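Local coordinates for protein beta-xylanase (Caldicellulosiruptor kristjanssonii, PDB 7NWN) that probably binds plant cell-wall carbohydrate through a calcium-bearing family 9 module that belongs to a multimodular, hyperthermostable xylanase-glucuronoyl esterase, at residues Ile23-Ile32 with Phe61-Tyr71. Residues are numbered along the deposited sequence; the frame is centred on the assembly and turned at random.
Sequences IYVSYGSPVI and FKLMWDDNALY. With CA (calcium ion), chain R; EDO (1,2-ethanediol), chain O; EDO (1,2-ethanediol), chain J.
Ile23 and Val25 face Leu63 where two sheets of this family 9 carbohydrate-binding module's beta-sandwich meet: strand 22-25 belongs to the mixed sheet, and strand 58-66 edges the antiparallel one. Ile23 sets CD1 3.9 Å from Phe61 CZ. Val25 turns CG1 anti to its backbone N (chi1 -175°), which brings this methyl down on Met64 CA, while CG2 meets Leu63. The chain then passes round strand 58-66 from the side of Leu63 to that of Met64 and Tyr71, held by a single bridge, Tyr27 with Trp65: Trp65 N donates to Ser26 O, and Gly28 N to Trp65 O at 2.7 Å. Tyr27 stands edge-on over the indole face, planes at 88°, with CD2 3.7 Å from Trp65 CZ2; its OH bonds weakly to Asp67 OD1, which is salt-bridged to Arg205. The indole NE1 donates to Lys203 O, so a leucine at Trp65 would probably leave that carbonyl without its mate and the Tyr27 ring without a face to rest on. Asp66 offers OD2 to two hydroxyls, Ser29 OG on the anti side at 2.8 Å and Tyr71 OH from above the carboxylate plane at 2.7 Å. Pro30 lays CD over the centre of the Tyr71 ring, 3.5 Å from its centroid. Val31 O binds a calcium ion, together with Asp33, Glu35, Asp37, Glu147 and water. Ile32 CD1 reaches the edge of the Tyr71 ring, 3.9 Å from Tyr71 CD1.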
loop_
_atom_site.group_PDB
_atom_site.type_symbol
_atom_site.label_atom_id
_atom_site.label_comp_id
_atom_site.label_asym_id
_atom_site.label_seq_id
_atom_site.Cartn_x
_atom_site.Cartn_y
_atom_site.Cartn_z
ATOM N N ILE A 23 7.695 9.013 -4.829
ATOM C CA ILE A 23 6.303 9.405 -5.094
ATOM C C ILE A 23 5.943 10.570 -4.148
ATOM O O ILE A 23 6.217 10.505 -2.935
ATOM C CB ILE A 23 5.365 8.186 -4.887
ATOM C CG1 ILE A 23 5.641 7.095 -5.922
ATOM C CG2 ILE A 23 3.886 8.587 -4.870
ATOM C CD1 ILE A 23 5.082 5.733 -5.549
ATOM N N TYR A 24 5.386 11.650 -4.725
ATOM C CA TYR A 24 4.890 12.804 -3.978
ATOM C C TYR A 24 3.430 12.483 -3.634
ATOM O O TYR A 24 2.692 12.082 -4.504
ATOM C CB TYR A 24 5.064 14.093 -4.819
ATOM C CG TYR A 24 6.518 14.457 -4.994
ATOM C CD1 TYR A 24 7.190 15.186 -4.017
ATOM C CD2 TYR A 24 7.261 13.964 -6.073
ATOM C CE1 TYR A 24 8.547 15.474 -4.135
ATOM C CE2 TYR A 24 8.617 14.252 -6.217
ATOM C CZ TYR A 24 9.253 15.010 -5.240
ATOM O OH TYR A 24 10.580 15.283 -5.341
ATOM N N VAL A 25 3.084 12.523 -2.354
ATOM C CA VAL A 25 1.760 12.161 -1.863
ATOM C C VAL A 25 1.023 13.423 -1.412
ATOM O O VAL A 25 1.467 14.140 -0.497
ATOM C CB VAL A 25 1.921 11.211 -0.673
ATOM C CG1 VAL A 25 0.562 10.679 -0.160
ATOM C CG2 VAL A 25 2.914 10.092 -1.004
ATOM N N SER A 26 -0.140 13.641 -2.024
ATOM C CA SER A 26 -1.029 14.727 -1.625
ATOM C C SER A 26 -1.811 14.426 -0.337
ATOM O O SER A 26 -2.046 13.272 0.032
ATOM C CB SER A 26 -1.976 14.986 -2.732
ATOM O OG SER A 26 -1.224 15.413 -3.840
ATOM N N TYR A 27 -2.274 15.521 0.285
ATOM C CA TYR A 27 -2.937 15.558 1.575
ATOM C C TYR A 27 -4.428 15.346 1.334
ATOM O O TYR A 27 -5.015 15.957 0.429
ATOM C CB TYR A 27 -2.712 16.914 2.258
ATOM C CG TYR A 27 -3.371 16.988 3.606
ATOM C CD1 TYR A 27 -4.690 17.421 3.742
ATOM C CD2 TYR A 27 -2.685 16.623 4.739
ATOM C CE1 TYR A 27 -5.309 17.471 4.984
ATOM C CE2 TYR A 27 -3.300 16.646 5.978
ATOM C CZ TYR A 27 -4.602 17.084 6.112
ATOM O OH TYR A 27 -5.136 17.109 7.364
ATOM N N GLY A 28 -5.024 14.474 2.153
ATOM C CA GLY A 28 -6.456 14.193 1.991
ATOM C C GLY A 28 -6.878 13.046 2.894
ATOM O O GLY A 28 -6.024 12.295 3.371
ATOM N N SER A 29 -8.187 12.976 3.169
ATOM C CA SER A 29 -8.745 12.057 4.144
ATOM C C SER A 29 -9.859 11.267 3.459
ATOM O O SER A 29 -10.989 11.724 3.397
ATOM C CB SER A 29 -9.287 12.797 5.348
ATOM O OG SER A 29 -8.251 13.445 6.072
ATOM N N PRO A 30 -9.577 10.084 2.874
ATOM C CA PRO A 30 -10.642 9.249 2.314
ATOM C C PRO A 30 -11.403 8.395 3.333
ATOM O O PRO A 30 -10.961 8.146 4.477
ATOM C CB PRO A 30 -9.937 8.320 1.331
ATOM C CG PRO A 30 -8.481 8.326 1.751
ATOM C CD PRO A 30 -8.224 9.574 2.584
ATOM N N VAL A 31 -12.566 7.946 2.865
ATOM C CA VAL A 31 -13.421 7.052 3.641
ATOM C C VAL A 31 -13.045 5.612 3.295
ATOM O O VAL A 31 -13.029 5.257 2.111
ATOM C CB VAL A 31 -14.891 7.380 3.313
ATOM C CG1 VAL A 31 -15.875 6.368 3.929
ATOM C CG2 VAL A 31 -15.209 8.831 3.771
ATOM N N ILE A 32 -12.826 4.790 4.339
ATOM C CA ILE A 32 -12.384 3.409 4.138
ATOM C C ILE A 32 -13.632 2.538 3.940
ATOM O O ILE A 32 -14.347 2.249 4.921
ATOM C CB ILE A 32 -11.502 2.909 5.327
ATOM C CG1 ILE A 32 -10.289 3.836 5.585
ATOM C CG2 ILE A 32 -11.046 1.462 5.079
ATOM C CD1 ILE A 32 -9.390 3.970 4.366
ATOM N N PHE A 61 -1.848 1.772 -7.893
ATOM C CA PHE A 61 -2.232 2.217 -6.562
ATOM C C PHE A 61 -2.052 3.725 -6.489
ATOM O O PHE A 61 -1.250 4.284 -7.248
ATOM C CB PHE A 61 -1.447 1.465 -5.481
ATOM C CG PHE A 61 0.010 1.845 -5.429
ATOM C CD1 PHE A 61 0.947 1.196 -6.230
ATOM C CD2 PHE A 61 0.443 2.868 -4.583
ATOM C CE1 PHE A 61 2.289 1.572 -6.198
ATOM C CE2 PHE A 61 1.786 3.245 -4.539
ATOM C CZ PHE A 61 2.712 2.604 -5.353
ATOM N N LYS A 62 -2.806 4.329 -5.553
ATOM C CA LYS A 62 -2.735 5.748 -5.245
ATOM C C LYS A 62 -2.437 5.872 -3.760
ATOM O O LYS A 62 -2.787 4.967 -2.999
ATOM C CB LYS A 62 -4.071 6.404 -5.566
ATOM C CG LYS A 62 -4.349 6.483 -7.067
ATOM C CD LYS A 62 -5.674 7.150 -7.420
ATOM C CE LYS A 62 -5.799 7.376 -8.923
ATOM N NZ LYS A 62 -6.997 8.150 -9.234
ATOM N N LEU A 63 -1.856 7.010 -3.382
ATOM C CA LEU A 63 -1.461 7.261 -2.015
ATOM C C LEU A 63 -2.050 8.598 -1.632
ATOM O O LEU A 63 -2.192 9.465 -2.503
ATOM C CB LEU A 63 0.081 7.337 -1.922
ATOM C CG LEU A 63 0.842 6.021 -2.105
ATOM C CD1 LEU A 63 2.361 6.209 -1.863
ATOM C CD2 LEU A 63 0.291 4.941 -1.183
ATOM N N MET A 64 -2.305 8.765 -0.329
ATOM C CA MET A 64 -2.796 10.036 0.194
ATOM C C MET A 64 -2.387 10.053 1.662
ATOM O O MET A 64 -2.199 8.985 2.245
ATOM C CB MET A 64 -4.322 10.104 0.031
ATOM C CG MET A 64 -4.926 11.507 0.143
ATOM S SD MET A 64 -6.658 11.578 -0.424
ATOM C CE MET A 64 -6.482 11.181 -2.141
ATOM N N TRP A 65 -2.194 11.239 2.256
ATOM C CA TRP A 65 -1.898 11.299 3.681
ATOM C C TRP A 65 -2.750 12.353 4.374
ATOM O O TRP A 65 -3.138 13.339 3.762
ATOM C CB TRP A 65 -0.416 11.628 3.916
ATOM C CG TRP A 65 -0.024 13.038 3.565
ATOM C CD1 TRP A 65 0.190 13.553 2.317
ATOM C CD2 TRP A 65 0.238 14.105 4.493
ATOM N NE1 TRP A 65 0.579 14.870 2.393
ATOM C CE2 TRP A 65 0.639 15.229 3.724
ATOM C CE3 TRP A 65 0.184 14.219 5.892
ATOM C CZ2 TRP A 65 0.953 16.456 4.323
ATOM C CZ3 TRP A 65 0.560 15.416 6.489
ATOM C CH2 TRP A 65 0.885 16.526 5.701
ATOM N N ASP A 66 -2.986 12.127 5.660
ATOM C CA ASP A 66 -3.552 13.163 6.496
ATOM C C ASP A 66 -2.733 13.245 7.784
ATOM O O ASP A 66 -1.791 12.483 7.967
ATOM C CB ASP A 66 -5.069 13.006 6.691
ATOM C CG ASP A 66 -5.528 11.844 7.558
ATOM O OD1 ASP A 66 -4.764 11.383 8.431
ATOM O OD2 ASP A 66 -6.708 11.470 7.424
ATOM N N ASP A 67 -3.190 14.074 8.724
ATOM C CA ASP A 67 -2.441 14.316 9.945
ATOM C C ASP A 67 -2.191 13.030 10.714
ATOM O O ASP A 67 -1.256 13.037 11.496
ATOM C CB ASP A 67 -3.140 15.314 10.889
ATOM C CG ASP A 67 -3.163 16.719 10.304
ATOM O OD1 ASP A 67 -2.423 16.992 9.315
ATOM O OD2 ASP A 67 -3.970 17.500 10.773
ATOM N N ASN A 68 -3.048 11.989 10.555
ATOM C CA ASN A 68 -2.985 10.825 11.417
ATOM C C ASN A 68 -2.531 9.535 10.702
ATOM O O ASN A 68 -2.353 8.513 11.371
ATOM C CB ASN A 68 -4.343 10.551 12.077
ATOM C CG ASN A 68 -4.858 11.770 12.817
ATOM O OD1 ASN A 68 -4.172 12.255 13.709
ATOM N ND2 ASN A 68 -6.046 12.252 12.461
ATOM N N ALA A 69 -2.445 9.543 9.368
ATOM C CA ALA A 69 -2.486 8.286 8.618
ATOM C C ALA A 69 -1.937 8.441 7.217
ATOM O O ALA A 69 -1.987 9.521 6.610
ATOM C CB ALA A 69 -3.893 7.728 8.534
ATOM N N LEU A 70 -1.489 7.287 6.709
ATOM C CA LEU A 70 -1.253 7.091 5.293
ATOM C C LEU A 70 -2.371 6.205 4.726
ATOM O O LEU A 70 -2.745 5.229 5.368
ATOM C CB LEU A 70 0.117 6.432 5.073
ATOM C CG LEU A 70 0.525 6.209 3.608
ATOM C CD1 LEU A 70 0.819 7.508 2.858
ATOM C CD2 LEU A 70 1.714 5.289 3.503
ATOM N N TYR A 71 -2.746 6.473 3.459
ATOM C CA TYR A 71 -3.866 5.823 2.778
ATOM C C TYR A 71 -3.364 5.210 1.482
ATOM O O TYR A 71 -2.597 5.853 0.748
ATOM C CB TYR A 71 -4.986 6.828 2.450
ATOM C CG TYR A 71 -5.620 7.373 3.715
ATOM C CD1 TYR A 71 -6.631 6.680 4.367
ATOM C CD2 TYR A 71 -5.161 8.558 4.279
ATOM C CE1 TYR A 71 -7.186 7.151 5.548
ATOM C CE2 TYR A 71 -5.691 9.044 5.469
ATOM C CZ TYR A 71 -6.744 8.368 6.065
ATOM O OH TYR A 71 -7.244 8.838 7.236
HETATM CA CA CA R . -13.336 4.956 -0.121
HETATM C C1 EDO O . -13.136 13.803 3.494
HETATM O O1 EDO O . -13.242 12.554 2.807
HETATM C C2 EDO O . -12.269 14.833 2.851
HETATM O O2 EDO O . -12.858 15.461 1.716
HETATM C C1 EDO J . -1.385 11.725 15.527
HETATM O O1 EDO J . -0.721 12.580 14.609
HETATM C C2 EDO J . -0.634 10.480 15.799
HETATM O O2 EDO J . 0.340 10.630 16.823
HETATM O O HOH W 1 -1.141 11.649 -3.744
HETATM O O HOH W 2 -15.495 6.086 -0.364
#